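Local structure of putative hexose oxidase (Nonomuraea sp. ATCC 39727, 5AWV) at residues P127-T130 / L131-Y135; G166-S169 / R170-S174; V488-H491 / D492-K496; G497-P500 / R501-V505. The protein binds FAD covalently and probably acts as an oxygen-dependent hexose oxidase on the sugars of glycopeptide antibiotics such as teicoplanin. All blocks are in the same frame, centred on the assembly; numbering follows the deposited sequence.

In the fold
All four contacts are local, each formed at the start of a helix or within a short helical turn of this flavoprotein. Contacts 1 and 2 fall in the FAD-binding part of the chain, their centres 17 Å apart and their nearest atoms about 6 Å apart. Pro127 of contact 1 touches FAD itself, and the side chain of Pro167 in contact 2 comes within about 6 Å of it. Contacts 3 and 4 belong to the berberine-like region and adjoin each other, with centres 11 Å apart and the rings of His491 and His499 stacked. Contact 3 lies across the chain's centre from contact 1, at 30 Å between centres.

Contact 1. Residues P127-T130 / L131-Y135; sequences PGNT and LSEVY
Val134 N donates to Thr130 O at 3.1 Å, in the carbonyl plane, and this i to i+4 bond opens helix 131-142 where the non-helical residues 127-130, coming from strand 122-125, run into it. Thr130 is the N-cap, and with Glu133 it forms a capping box. The box is reciprocal. Thr130 OG1 accepts from Glu133 N at 3.3 Å, while Glu133 OE1 accepts a hydrogen bond from Thr130 N at 2.9 Å, nearly straight at 170°. That donor reaches OE1 on the anti side and 23° out of the carboxylate plane. Two torsions make this possible: Thr130 OG1 stands between its own N and carbonyl carbon (chi1 62°), facing the first turn, and the glutamate, extended beyond CG, returns along the turn to the threonine amide. A weak bond from Thr130 OG1 to OE1 adds to the grip. Asn129 lies beside the box, its amide steeply inclined to the carboxylate; its CB also packs on Val134 CG2 at 3.9 Å, while ND2 is held by the backbone oxygens of Glu126 and Glu113. On the buried side of the helix Leu131 meets His159, an FAD-binding residue, and Pro127 touches the flavin cofactor, which places the cap next to the FAD pocket. A water bridges the loop and the box, donating to Gly128 O at 3.0 Å and to Glu133 OE1 at 2.6 Å.

Contact 2. Residues G166-S169 / R170-S174; sequences GPLS and RQFGS
Leu168 O lies obliquely to the Phe172 ring, which carries Gln171 CG over the centre of one face, and CD2 of the ring packs on Leu168 CB at 4.1 Å. Leu168 belongs to a type I beta turn, Gly166 to Ser169, that leads directly into the short helix 169-172. Leu168 and Gln171 lie side by side and point the same way. The far end of the glutamine is held by Asp316 through NE2. Beneath these groups, Leu168 O accepts from Phe172 N at 2.8 Å, nearly along the C=O axis, and more weakly from Gln171 N. Pro167 O, in the turn, is met by two waters that donate to it, one of them accepting from Arg170 N and the other, weakly, from Gln171 N. Arg170 leads away from the turn, its guanidinium bound to several backbone carbonyls, including those of Leu291 and Asn281. Gly173, the first residue past the helix, has a positive phi (89°) that turns the chain away, while its N still bonds to Ser169 O at 2.7 Å. Ser169 ties the two ends together. Its OG lies beside its own N (chi1 -63°), accepts from Gly166 N at 3.1 Å, and donates to Gly173 O at 2.9 Å from 46° above the carbonyl plane.

Contact 3. Residues V488-H491 / D492-K496; sequences VPWH and DLYYK
Val488 CG1 fits between two side chains of the following helix, 3.7 Å from Leu493 CD2 and 3.8 Å from Asp492 CB. The neighbouring Pro489 presents its ring to the carboxylate, CG and CD each lying 3.7 Å from Asp492 OD2, while its CB lies over the rim of one face of the His491 imidazole. This imidazole is drawn down beside Asp492: ND1 donates to OD1 at 2.7 Å, within the ring plane but 55° above that of the carboxylate. Pro489 is the N-cap of helix 490-495. In the residue after it, Trp490, CG stands between backbone N and carbonyl carbon (chi1 67°), which lets the end of the indole reach both tyrosines of the next turn. Its edge receives Tyr494 CD2, 3.8 Å from Trp490 CE3, the two side chains crossing at about a right angle, and its CZ3 corner meets Tyr495 CE2 obliquely at 4.0 Å. Tyr494 CB sits over the centre of the Tyr495 ring. The hydroxyls are bonded outside the segment, Tyr494 OH to Asp475 N and Tyr495 OH to Gly216 O, and Lys496 departs from helical backbone angles with a positive phi of 44°.

Contact 4. Residues G497-P500 / R501-V505; sequences GNHP and RLRKV
His499 and Arg503, an i to i+4 side-chain pair near the start of helix 499-509 in the berberine-like region, meet edge against face: His499 CE1 lies over one face of the guanidinium, 3.7 Å from Arg503 NH2, with the two planes 69° apart. The offset places CE1 toward the rim of the guanidinium, and NH2 lies near the plane of the imidazole. With CG opposite the backbone N (chi1 -178°), the histidine ring swings toward the next turn, and the arginine, bent at chi3 (-73°), folds its end round to reach it. Beneath them the helix is continued by Arg503 N to His499 O at 2.8 Å, Leu502 N to Asn498 O at 3.0 Å and Lys504 N to Pro500 O at 3.2 Å. Both partners have further contacts: Arg503 NE is bound by Arg522 O, and the His499 ring is also stacked with that of His491 from helix 490-495. On the flank toward helix 207-212, Leu502 packs on Trp211, whose ring also forms a cation-pi contact with Arg501. Asn498 ND2 is bonded to Pro412 O. Two waters bridge the segments. One molecule accepts from Arg501 N and donates to Gly497 O, while another links His499 NE2, 2.8 Å away, to Arg503 NH2, from which it accepts at 3.2 Å.

Contact 1. Residues P127-T130 / L131-Y135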
loop_
_atom_site.group_PDB
_atom_site.type_symbol
_atom_site.label_atom_id
_atom_site.label_comp_id
_atom_site.label_asym_id
_atom_site.label_seq_id
_atom_site.Cartn_x
_atom_site.Cartn_y
_atom_site.Cartn_z
ATOM N N PRO A 127 3.788 -2.965 10.813
ATOM C CA PRO A 127 3.229 -1.915 9.935
ATOM C C PRO A 127 4.187 -0.803 9.521
ATOM O O PRO A 127 4.005 -0.250 8.472
ATOM C CB PRO A 127 2.065 -1.314 10.724
ATOM C CG PRO A 127 2.401 -1.671 12.156
ATOM C CD PRO A 127 3.151 -2.937 12.163
ATOM N N GLY A 128 5.236 -0.558 10.239
ATOM C CA GLY A 128 6.170 0.466 9.831
ATOM C C GLY A 128 7.182 0.064 8.782
ATOM O O GLY A 128 7.909 0.939 8.247
ATOM N N ASN A 129 7.264 -1.214 8.454
ATOM C CA ASN A 129 8.096 -1.651 7.355
ATOM C C ASN A 129 7.619 -1.093 5.991
ATOM O O ASN A 129 6.421 -0.948 5.766
ATOM C CB ASN A 129 8.052 -3.182 7.197
ATOM C CG ASN A 129 8.823 -3.886 8.250
ATOM O OD1 ASN A 129 10.035 -3.771 8.274
ATOM N ND2 ASN A 129 8.142 -4.597 9.145
ATOM N N THR A 130 8.549 -0.836 5.095
ATOM C CA THR A 130 8.201 -0.630 3.679
ATOM C C THR A 130 8.139 -1.942 2.950
ATOM O O THR A 130 8.728 -2.935 3.426
ATOM C CB THR A 130 9.227 0.299 2.994
ATOM O OG1 THR A 130 10.508 -0.303 3.031
ATOM C CG2 THR A 130 9.327 1.623 3.709
ATOM N N LEU A 131 7.446 -1.967 1.796
ATOM C CA LEU A 131 7.459 -3.110 0.906
ATOM C C LEU A 131 8.840 -3.525 0.484
ATOM O O LEU A 131 9.159 -4.695 0.551
ATOM C CB LEU A 131 6.612 -2.877 -0.353
ATOM C CG LEU A 131 5.106 -2.660 -0.060
ATOM C CD1 LEU A 131 4.280 -2.573 -1.341
ATOM C CD2 LEU A 131 4.558 -3.800 0.820
ATOM N N SER A 132 9.707 -2.598 0.184
ATOM C CA SER A 132 11.073 -2.911 -0.160
ATOM C C SER A 132 11.795 -3.710 0.952
ATOM O O SER A 132 12.471 -4.735 0.690
ATOM C CB SER A 132 11.802 -1.594 -0.488
ATOM O OG SER A 132 13.137 -1.891 -0.717
ATOM N N GLU A 133 11.623 -3.270 2.208
ATOM C CA GLU A 133 12.247 -3.991 3.332
ATOM C C GLU A 133 11.681 -5.380 3.468
ATOM O O GLU A 133 12.401 -6.315 3.723
ATOM C CB GLU A 133 12.077 -3.220 4.646
ATOM C CG GLU A 133 12.852 -1.904 4.689
ATOM C CD GLU A 133 12.390 -0.926 5.833
ATOM O OE1 GLU A 133 11.208 -0.807 6.213
ATOM O OE2 GLU A 133 13.246 -0.232 6.383
ATOM N N VAL A 134 10.364 -5.523 3.309
ATOM C CA VAL A 134 9.736 -6.779 3.423
ATOM C C VAL A 134 10.241 -7.712 2.351
ATOM O O VAL A 134 10.530 -8.888 2.631
ATOM C CB VAL A 134 8.188 -6.672 3.295
ATOM C CG1 VAL A 134 7.519 -8.032 3.150
ATOM C CG2 VAL A 134 7.544 -5.891 4.459
ATOM N N TYR A 135 10.236 -7.274 1.114
ATOM C CA TYR A 135 10.639 -8.177 0.050
ATOM C C TYR A 135 12.068 -8.690 0.210
ATOM O O TYR A 135 12.336 -9.858 0.014
ATOM C CB TYR A 135 10.478 -7.527 -1.312
ATOM C CG TYR A 135 9.071 -7.117 -1.724
ATOM C CD1 TYR A 135 7.972 -7.922 -1.427
ATOM C CD2 TYR A 135 8.859 -5.965 -2.474
ATOM C CE1 TYR A 135 6.696 -7.565 -1.789
ATOM C CE2 TYR A 135 7.577 -5.631 -2.892
ATOM C CZ TYR A 135 6.507 -6.417 -2.530
ATOM O OH TYR A 135 5.215 -6.089 -2.838
HETATM O O HOH W 1 10.695 1.479 7.415
#

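Contact 2. Residues G166-S169 / R170-S174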
loop_
_atom_site.group_PDB
_atom_site.type_symbol
_atom_site.label_atom_id
_atom_site.label_comp_id
_atom_site.label_asym_id
_atom_site.label_seq_id
_atom_site.Cartn_x
_atom_site.Cartn_y
_atom_site.Cartn_z
ATOM N N GLY A 166 -0.016 -6.573 -6.783
ATOM C CA GLY A 166 1.082 -6.200 -7.652
ATOM C C GLY A 166 1.283 -7.175 -8.772
ATOM O O GLY A 166 0.386 -8.023 -9.053
ATOM N N PRO A 167 2.466 -7.137 -9.391
ATOM C CA PRO A 167 2.748 -8.011 -10.556
ATOM C C PRO A 167 2.631 -9.475 -10.310
ATOM O O PRO A 167 2.358 -10.198 -11.267
ATOM C CB PRO A 167 4.189 -7.613 -10.964
ATOM C CG PRO A 167 4.290 -6.163 -10.506
ATOM C CD PRO A 167 3.543 -6.151 -9.185
ATOM N N LEU A 168 2.806 -9.985 -9.087
ATOM C CA LEU A 168 2.649 -11.372 -8.839
ATOM C C LEU A 168 1.225 -11.816 -8.437
ATOM O O LEU A 168 0.974 -13.036 -8.131
ATOM C CB LEU A 168 3.615 -11.867 -7.791
ATOM C CG LEU A 168 5.129 -11.766 -8.019
ATOM C CD1 LEU A 168 5.869 -12.442 -6.882
ATOM C CD2 LEU A 168 5.482 -12.390 -9.322
ATOM N N SER A 169 0.301 -10.895 -8.374
ATOM C CA SER A 169 -1.081 -11.211 -7.955
ATOM C C SER A 169 -1.821 -12.182 -8.909
ATOM O O SER A 169 -2.663 -13.002 -8.446
ATOM C CB SER A 169 -1.887 -9.956 -7.625
ATOM O OG SER A 169 -1.275 -9.348 -6.545
ATOM N N ARG A 170 -1.532 -12.144 -10.213
ATOM C CA ARG A 170 -2.133 -13.114 -11.110
ATOM C C ARG A 170 -1.699 -14.552 -10.809
ATOM O O ARG A 170 -2.489 -15.485 -10.989
ATOM C CB ARG A 170 -1.920 -12.746 -12.594
ATOM C CG ARG A 170 -2.792 -11.548 -13.020
ATOM C CD ARG A 170 -2.257 -10.899 -14.302
ATOM N NE ARG A 170 -2.167 -11.840 -15.431
ATOM C CZ ARG A 170 -3.161 -12.152 -16.259
ATOM N NH1 ARG A 170 -4.359 -11.592 -16.110
ATOM N NH2 ARG A 170 -2.923 -12.928 -17.326
ATOM N N GLN A 171 -0.482 -14.693 -10.287
ATOM C CA GLN A 171 0.073 -16.000 -9.960
ATOM C C GLN A 171 -0.321 -16.381 -8.557
ATOM O O GLN A 171 -0.588 -17.518 -8.306
ATOM C CB GLN A 171 1.606 -15.951 -10.127
ATOM C CG GLN A 171 2.326 -17.272 -9.951
ATOM C CD GLN A 171 3.796 -17.240 -10.471
ATOM O OE1 GLN A 171 4.387 -16.175 -10.774
ATOM N NE2 GLN A 171 4.383 -18.382 -10.543
ATOM N N PHE A 172 -0.371 -15.402 -7.630
ATOM C CA PHE A 172 -0.524 -15.741 -6.216
ATOM C C PHE A 172 -1.721 -15.165 -5.458
ATOM O O PHE A 172 -1.910 -15.542 -4.280
ATOM C CB PHE A 172 0.732 -15.382 -5.461
ATOM C CG PHE A 172 1.926 -16.231 -5.816
ATOM C CD1 PHE A 172 1.887 -17.625 -5.666
ATOM C CD2 PHE A 172 3.060 -15.665 -6.289
ATOM C CE1 PHE A 172 3.031 -18.420 -5.987
ATOM C CE2 PHE A 172 4.190 -16.441 -6.643
ATOM C CZ PHE A 172 4.158 -17.845 -6.477
ATOM N N GLY A 173 -2.507 -14.267 -6.056
ATOM C CA GLY A 173 -3.549 -13.533 -5.376
ATOM C C GLY A 173 -3.140 -12.222 -4.730
ATOM O O GLY A 173 -2.024 -11.679 -4.953
ATOM N N SER A 174 -4.065 -11.657 -3.974
ATOM C CA SER A 174 -3.821 -10.426 -3.176
ATOM C C SER A 174 -3.016 -10.777 -1.952
ATOM O O SER A 174 -3.057 -11.957 -1.482
ATOM C CB SER A 174 -5.124 -9.809 -2.758
ATOM O OG SER A 174 -4.946 -8.734 -1.869
HETATM O O HOH W 2 -0.319 -10.040 -11.678
HETATM O O HOH W 3 1.637 -12.944 -11.870
#

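Contact 3. Residues V488-H491 / D492-K496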
loop_
_atom_site.group_PDB
_atom_site.type_symbol
_atom_site.label_atom_id
_atom_site.label_comp_id
_atom_site.label_asym_id
_atom_site.label_seq_id
_atom_site.Cartn_x
_atom_site.Cartn_y
_atom_site.Cartn_z
ATOM N N VAL A 488 -25.184 5.948 -6.511
ATOM C CA VAL A 488 -24.545 4.825 -5.816
ATOM C C VAL A 488 -23.538 5.425 -4.839
ATOM O O VAL A 488 -22.684 6.181 -5.233
ATOM C CB VAL A 488 -23.847 3.902 -6.799
ATOM C CG1 VAL A 488 -23.227 2.675 -6.112
ATOM C CG2 VAL A 488 -24.866 3.389 -7.810
ATOM N N PRO A 489 -23.725 5.183 -3.545
ATOM C CA PRO A 489 -22.798 5.709 -2.609
ATOM C C PRO A 489 -21.359 5.156 -2.739
ATOM O O PRO A 489 -21.148 4.056 -3.260
ATOM C CB PRO A 489 -23.417 5.358 -1.245
ATOM C CG PRO A 489 -24.424 4.372 -1.489
ATOM C CD PRO A 489 -24.737 4.320 -2.948
ATOM N N TRP A 490 -20.409 5.994 -2.353
ATOM C CA TRP A 490 -18.958 5.647 -2.405
ATOM C C TRP A 490 -18.690 4.274 -1.843
ATOM O O TRP A 490 -17.979 3.450 -2.476
ATOM C CB TRP A 490 -18.136 6.663 -1.633
ATOM C CG TRP A 490 -18.369 6.670 -0.096
ATOM C CD1 TRP A 490 -19.245 7.469 0.602
ATOM C CD2 TRP A 490 -17.651 5.906 0.900
ATOM N NE1 TRP A 490 -19.124 7.223 1.940
ATOM C CE2 TRP A 490 -18.166 6.261 2.152
ATOM C CE3 TRP A 490 -16.617 4.976 0.844
ATOM C CZ2 TRP A 490 -17.679 5.735 3.331
ATOM C CZ3 TRP A 490 -16.196 4.386 2.017
ATOM C CH2 TRP A 490 -16.724 4.780 3.252
ATOM N N HIS A 491 -19.311 3.972 -0.689
ATOM C CA HIS A 491 -19.038 2.691 -0.031
ATOM C C HIS A 491 -19.488 1.479 -0.791
ATOM O O HIS A 491 -18.929 0.399 -0.676
ATOM C CB HIS A 491 -19.516 2.714 1.425
ATOM C CG HIS A 491 -20.939 3.106 1.611
ATOM N ND1 HIS A 491 -22.005 2.347 1.158
ATOM C CD2 HIS A 491 -21.476 4.180 2.207
ATOM C CE1 HIS A 491 -23.135 2.924 1.512
ATOM N NE2 HIS A 491 -22.828 4.029 2.160
ATOM N N ASP A 492 -20.501 1.625 -1.625
ATOM C CA ASP A 492 -20.909 0.553 -2.503
ATOM C C ASP A 492 -20.011 0.344 -3.704
ATOM O O ASP A 492 -19.853 -0.768 -4.137
ATOM C CB ASP A 492 -22.334 0.727 -2.948
ATOM C CG ASP A 492 -23.362 0.620 -1.720
ATOM O OD1 ASP A 492 -22.990 0.391 -0.500
ATOM O OD2 ASP A 492 -24.552 0.700 -2.034
ATOM N N LEU A 493 -19.389 1.388 -4.195
ATOM C CA LEU A 493 -18.428 1.242 -5.243
ATOM C C LEU A 493 -17.133 0.530 -4.703
ATOM O O LEU A 493 -16.600 -0.335 -5.382
ATOM C CB LEU A 493 -18.002 2.664 -5.759
ATOM C CG LEU A 493 -19.155 3.526 -6.339
ATOM C CD1 LEU A 493 -18.581 4.848 -6.807
ATOM C CD2 LEU A 493 -19.795 2.761 -7.472
ATOM N N TYR A 494 -16.688 0.872 -3.486
ATOM C CA TYR A 494 -15.476 0.241 -2.919
ATOM C C TYR A 494 -15.719 -1.187 -2.396
ATOM O O TYR A 494 -14.883 -2.100 -2.596
ATOM C CB TYR A 494 -14.866 1.059 -1.789
ATOM C CG TYR A 494 -14.192 2.254 -2.293
ATOM C CD1 TYR A 494 -12.976 2.171 -3.000
ATOM C CD2 TYR A 494 -14.672 3.484 -2.022
ATOM C CE1 TYR A 494 -12.364 3.298 -3.501
ATOM C CE2 TYR A 494 -14.063 4.620 -2.545
ATOM C CZ TYR A 494 -12.909 4.517 -3.268
ATOM O OH TYR A 494 -12.312 5.638 -3.746
ATOM N N TYR A 495 -16.855 -1.364 -1.746
ATOM C CA TYR A 495 -17.101 -2.613 -0.986
ATOM C C TYR A 495 -18.223 -3.523 -1.432
ATOM O O TYR A 495 -18.309 -4.654 -0.953
ATOM C CB TYR A 495 -17.344 -2.232 0.486
ATOM C CG TYR A 495 -16.239 -1.405 1.170
ATOM C CD1 TYR A 495 -14.934 -1.856 1.261
ATOM C CD2 TYR A 495 -16.539 -0.239 1.753
ATOM C CE1 TYR A 495 -13.992 -1.147 1.948
ATOM C CE2 TYR A 495 -15.606 0.483 2.470
ATOM C CZ TYR A 495 -14.335 0.007 2.589
ATOM O OH TYR A 495 -13.455 0.754 3.286
ATOM N N LYS A 496 -19.043 -3.065 -2.348
ATOM C CA LYS A 496 -20.187 -3.764 -2.867
ATOM C C LYS A 496 -20.974 -4.422 -1.746
ATOM O O LYS A 496 -21.240 -3.749 -0.720
ATOM C CB LYS A 496 -19.764 -4.699 -4.027
ATOM C CG LYS A 496 -19.055 -4.043 -5.223
ATOM C CD LYS A 496 -18.703 -5.041 -6.315
ATOM C CE LYS A 496 -19.952 -5.704 -6.917
ATOM N NZ LYS A 496 -19.595 -6.773 -7.820
#

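Contact 4. Residues G497-P500 / R501-V505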
loop_
_atom_site.group_PDB
_atom_site.type_symbol
_atom_site.label_atom_id
_atom_site.label_comp_id
_atom_site.label_asym_id
_atom_site.label_seq_id
_atom_site.Cartn_x
_atom_site.Cartn_y
_atom_site.Cartn_z
ATOM N N GLY A 497 -21.223 -5.708 -1.883
ATOM C CA GLY A 497 -22.027 -6.522 -0.960
ATOM C C GLY A 497 -21.304 -6.791 0.362
ATOM O O GLY A 497 -21.943 -7.246 1.276
ATOM N N ASN A 498 -20.012 -6.388 0.532
ATOM C CA ASN A 498 -19.321 -6.477 1.805
ATOM C C ASN A 498 -19.571 -5.281 2.737
ATOM O O ASN A 498 -19.151 -5.313 3.899
ATOM C CB ASN A 498 -17.792 -6.713 1.588
ATOM C CG ASN A 498 -17.490 -8.054 0.926
ATOM O OD1 ASN A 498 -18.266 -9.000 1.070
ATOM N ND2 ASN A 498 -16.340 -8.161 0.189
ATOM N N HIS A 499 -20.208 -4.192 2.254
ATOM C CA HIS A 499 -20.321 -3.062 3.043
ATOM C C HIS A 499 -21.148 -3.348 4.377
ATOM O O HIS A 499 -20.785 -2.858 5.462
ATOM C CB HIS A 499 -20.932 -1.917 2.293
ATOM C CG HIS A 499 -21.013 -0.706 3.113
ATOM N ND1 HIS A 499 -22.210 -0.080 3.430
ATOM C CD2 HIS A 499 -20.047 0.014 3.686
ATOM C CE1 HIS A 499 -21.950 0.960 4.198
ATOM N NE2 HIS A 499 -20.642 1.054 4.330
ATOM N N PRO A 500 -22.235 -4.128 4.258
ATOM C CA PRO A 500 -23.049 -4.363 5.464
ATOM C C PRO A 500 -22.249 -5.045 6.555
ATOM O O PRO A 500 -22.308 -4.618 7.690
ATOM C CB PRO A 500 -24.256 -5.210 4.952
ATOM C CG PRO A 500 -24.365 -4.807 3.499
ATOM C CD PRO A 500 -22.929 -4.534 3.032
ATOM N N ARG A 501 -21.518 -6.093 6.235
ATOM C CA ARG A 501 -20.658 -6.718 7.224
ATOM C C ARG A 501 -19.558 -5.806 7.747
ATOM O O ARG A 501 -19.324 -5.754 8.966
ATOM C CB ARG A 501 -20.070 -7.985 6.686
ATOM C CG ARG A 501 -19.300 -8.728 7.785
ATOM C CD ARG A 501 -18.875 -10.054 7.261
ATOM N NE ARG A 501 -18.186 -10.768 8.312
ATOM C CZ ARG A 501 -17.476 -11.843 8.117
ATOM N NH1 ARG A 501 -17.340 -12.381 6.911
ATOM N NH2 ARG A 501 -16.923 -12.396 9.161
ATOM N N LEU A 502 -18.942 -5.015 6.873
ATOM C CA LEU A 502 -17.960 -4.055 7.372
ATOM C C LEU A 502 -18.565 -3.032 8.322
ATOM O O LEU A 502 -17.952 -2.651 9.336
ATOM C CB LEU A 502 -17.241 -3.314 6.264
ATOM C CG LEU A 502 -16.347 -4.125 5.372
ATOM C CD1 LEU A 502 -16.137 -3.388 4.051
ATOM C CD2 LEU A 502 -15.008 -4.390 6.054
ATOM N N ARG A 503 -19.810 -2.605 8.038
ATOM C CA ARG A 503 -20.464 -1.694 8.995
ATOM C C ARG A 503 -20.718 -2.356 10.402
ATOM O O ARG A 503 -20.575 -1.724 11.410
ATOM C CB ARG A 503 -21.723 -1.060 8.331
ATOM C CG ARG A 503 -22.561 -0.301 9.291
ATOM C CD ARG A 503 -23.633 0.486 8.589
ATOM N NE ARG A 503 -23.134 1.645 7.891
ATOM C CZ ARG A 503 -23.898 2.419 7.137
ATOM N NH1 ARG A 503 -25.184 2.111 6.957
ATOM N NH2 ARG A 503 -23.395 3.485 6.541
ATOM N N LYS A 504 -21.074 -3.619 10.440
ATOM C CA LYS A 504 -21.226 -4.347 11.706
ATOM C C LYS A 504 -19.914 -4.444 12.465
ATOM O O LYS A 504 -19.875 -4.209 13.681
ATOM C CB LYS A 504 -21.845 -5.703 11.465
ATOM C CG LYS A 504 -23.318 -5.543 11.089
ATOM C CD LYS A 504 -23.918 -6.842 10.642
ATOM C CE LYS A 504 -25.432 -6.693 10.485
ATOM N NZ LYS A 504 -25.967 -8.055 10.251
ATOM N N VAL A 505 -18.798 -4.670 11.757
ATOM C CA VAL A 505 -17.472 -4.678 12.383
ATOM C C VAL A 505 -17.080 -3.371 12.994
ATOM O O VAL A 505 -16.613 -3.306 14.163
ATOM C CB VAL A 505 -16.356 -5.184 11.455
ATOM C CG1 VAL A 505 -15.059 -5.272 12.219
ATOM C CG2 VAL A 505 -16.692 -6.565 10.999
HETATM O O HOH W 4 -21.731 -7.786 4.062
HETATM O O HOH W 5 -20.245 3.443 5.754
#